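Local coordinates for angiopoietin-related protein 6 (Homo sapiens, PDB 6Y43) that is a secreted angiopoietin-like growth factor whose calcium-binding, fibrinogen-like globe domain probably mediates protein-protein recognition, at residues 57-62 / 76-81. Residues are numbered along the deposited sequence; the frame is centred on the assembly and turned at random.
Sequences GSVNFF and DGEYWL. With EDO (1,2-ethanediol), chain C.
Glu78 reaches into the loop at Gly57, Ser58 and Val59 and binds its backbone through both carboxylate oxygens. With CG opposite the carbonyl carbon (chi1 -69°) and the rest of the side chain stretched out, the carboxylate reaches the backbone amides of the loop. OE1 of Glu78 takes the N-H of Val59 at 3.1 Å, nearly along its own C-O axis. OE2 of Glu78 accepts from Gly57 N at 2.9 Å, with the donor 51° out of the carboxylate plane. The same OE2 also accepts from the amides of Gln55 and Asp56, so three backbone N-H groups grip it. They would probably help to keep this buried carboxylate ionised.

Two waters extend the link. One joins Ser58 OG, itself bonded to Asp56, to the backbone N of Glu78. The other donates to Glu78 OE1 at 2.6 Å and to Val59 O. The side chains of Val59 and Glu78 run antiparallel alongside one another, and CG2 of Val59 comes 3.6 Å from Glu78 O.

At Tyr79 the backbone O meets the edge of the Phe61 ring, 3.7 Å from CZ. Next, Trp80 sets its CB 4.1 Å from CE2 of Phe61, while its indole turns to helix 65-70, where NE1 bonds to Tyr68 O.

The contact joins the loop between strand 48-54 and helix 65-70 to short strand 79-80. That strand pairs antiparallel with both 48-54 and 72-73 in the fibrinogen-like domain. Phe61 packs edge-to-face with Phe72 of strand 72-73, and its backbone O bonds to Tyr68 OH of helix 65-70.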
loop_
_atom_site.group_PDB
_atom_site.type_symbol
_atom_site.label_atom_id
_atom_site.label_comp_id
_atom_site.label_asym_id
_atom_site.label_seq_id
_atom_site.Cartn_x
_atom_site.Cartn_y
_atom_site.Cartn_z
ATOM N N GLY A 57 8.327 8.890 8.734
ATOM C CA GLY A 57 7.597 10.118 8.971
ATOM C C GLY A 57 7.998 11.299 8.109
ATOM O O GLY A 57 7.638 12.439 8.430
ATOM N N SER A 58 8.699 11.064 7.005
ATOM C CA SER A 58 9.197 12.182 6.226
ATOM C C SER A 58 8.177 12.749 5.260
ATOM O O SER A 58 8.374 13.863 4.776
ATOM C CB SER A 58 10.447 11.766 5.445
ATOM O OG SER A 58 10.216 10.596 4.687
ATOM N N VAL A 59 7.080 12.040 4.984
ATOM C CA VAL A 59 6.122 12.447 3.961
ATOM C C VAL A 59 4.773 12.622 4.622
ATOM O O VAL A 59 4.374 11.789 5.436
ATOM C CB VAL A 59 6.070 11.398 2.836
ATOM C CG1 VAL A 59 4.900 11.614 1.904
ATOM C CG2 VAL A 59 7.388 11.375 2.068
ATOM N N ASN A 60 4.090 13.714 4.300
ATOM C CA ASN A 60 2.759 13.976 4.839
ATOM C C ASN A 60 1.748 13.138 4.074
ATOM O O ASN A 60 1.546 13.352 2.878
ATOM C CB ASN A 60 2.440 15.461 4.712
ATOM C CG ASN A 60 1.069 15.813 5.239
ATOM O OD1 ASN A 60 0.404 16.712 4.706
ATOM N ND2 ASN A 60 0.628 15.108 6.251
ATOM N N PHE A 61 1.108 12.191 4.765
ATOM C CA PHE A 61 0.042 11.386 4.185
ATOM C C PHE A 61 -1.339 11.972 4.450
ATOM O O PHE A 61 -2.334 11.445 3.933
ATOM C CB PHE A 61 0.113 9.950 4.720
ATOM C CG PHE A 61 1.082 9.067 3.962
ATOM C CD1 PHE A 61 2.447 9.279 4.035
ATOM C CD2 PHE A 61 0.604 8.038 3.159
ATOM C CE1 PHE A 61 3.334 8.470 3.315
ATOM C CE2 PHE A 61 1.484 7.211 2.444
ATOM C CZ PHE A 61 2.827 7.435 2.515
ATOM N N PHE A 62 -1.430 13.047 5.229
ATOM C CA PHE A 62 -2.698 13.778 5.363
ATOM C C PHE A 62 -2.775 14.798 4.229
ATOM O O PHE A 62 -2.492 15.979 4.397
ATOM C CB PHE A 62 -2.793 14.452 6.726
ATOM C CG PHE A 62 -4.149 15.078 6.999
ATOM C CD1 PHE A 62 -5.227 14.277 7.250
ATOM C CD2 PHE A 62 -4.328 16.462 6.974
ATOM C CE1 PHE A 62 -6.492 14.819 7.512
ATOM C CE2 PHE A 62 -5.592 17.022 7.209
ATOM C CZ PHE A 62 -6.671 16.192 7.481
ATOM N N ASP A 76 12.498 6.173 -3.363
ATOM C CA ASP A 76 13.604 5.748 -2.510
ATOM C C ASP A 76 13.229 5.756 -1.039
ATOM O O ASP A 76 14.020 5.287 -0.202
ATOM C CB ASP A 76 14.839 6.628 -2.744
ATOM C CG ASP A 76 14.610 8.108 -2.407
ATOM O OD1 ASP A 76 13.564 8.691 -2.766
ATOM O OD2 ASP A 76 15.511 8.724 -1.809
ATOM N N GLY A 77 12.028 6.214 -0.689
ATOM C CA GLY A 77 11.663 6.432 0.702
ATOM C C GLY A 77 10.193 6.153 0.934
ATOM O O GLY A 77 9.658 5.153 0.438
ATOM N N GLU A 78 9.543 7.016 1.695
ATOM C CA GLU A 78 8.107 6.889 1.917
ATOM C C GLU A 78 7.370 7.371 0.682
ATOM O O GLU A 78 7.729 8.399 0.088
ATOM C CB GLU A 78 7.679 7.701 3.129
ATOM C CG GLU A 78 8.185 7.166 4.438
ATOM C CD GLU A 78 7.445 7.806 5.609
ATOM O OE1 GLU A 78 6.989 8.962 5.459
ATOM O OE2 GLU A 78 7.312 7.154 6.660
ATOM N N TYR A 79 6.347 6.626 0.279
ATOM C CA TYR A 79 5.562 7.099 -0.844
ATOM C C TYR A 79 4.244 6.357 -0.961
ATOM O O TYR A 79 4.008 5.344 -0.300
ATOM C CB TYR A 79 6.328 7.006 -2.167
ATOM C CG TYR A 79 6.547 5.640 -2.803
ATOM C CD1 TYR A 79 7.608 4.837 -2.413
ATOM C CD2 TYR A 79 5.750 5.194 -3.854
ATOM C CE1 TYR A 79 7.857 3.629 -3.039
ATOM C CE2 TYR A 79 5.982 3.986 -4.459
ATOM C CZ TYR A 79 7.058 3.218 -4.055
ATOM O OH TYR A 79 7.314 2.038 -4.675
ATOM N N TRP A 80 3.395 6.917 -1.824
ATOM C CA TRP A 80 2.109 6.370 -2.243
ATOM C C TRP A 80 2.097 6.438 -3.763
ATOM O O TRP A 80 2.150 7.533 -4.328
ATOM C CB TRP A 80 0.956 7.198 -1.663
ATOM C CG TRP A 80 -0.403 6.842 -2.163
ATOM C CD1 TRP A 80 -1.178 7.556 -3.039
ATOM C CD2 TRP A 80 -1.196 5.708 -1.760
ATOM N NE1 TRP A 80 -2.388 6.908 -3.239
ATOM C CE2 TRP A 80 -2.410 5.772 -2.466
ATOM C CE3 TRP A 80 -0.965 4.624 -0.904
ATOM C CZ2 TRP A 80 -3.424 4.811 -2.311
ATOM C CZ3 TRP A 80 -1.956 3.661 -0.774
ATOM C CH2 TRP A 80 -3.175 3.770 -1.475
ATOM N N LEU A 81 2.027 5.282 -4.427
ATOM C CA LEU A 81 2.193 5.275 -5.881
ATOM C C LEU A 81 1.075 6.037 -6.575
ATOM O O LEU A 81 1.307 6.655 -7.626
ATOM C CB LEU A 81 2.262 3.843 -6.411
ATOM C CG LEU A 81 2.548 3.686 -7.903
ATOM C CD1 LEU A 81 3.909 4.348 -8.233
ATOM C CD2 LEU A 81 2.533 2.221 -8.302
HETATM C C1 EDO C . 14.183 2.194 1.103
HETATM O O1 EDO C . 14.306 3.428 1.828
HETATM C C2 EDO C . 14.052 1.032 2.075
HETATM O O2 EDO C . 12.764 1.143 2.687
HETATM O O HOH W 1 10.901 9.630 2.220
HETATM O O HOH W 2 4.985 9.642 7.044
#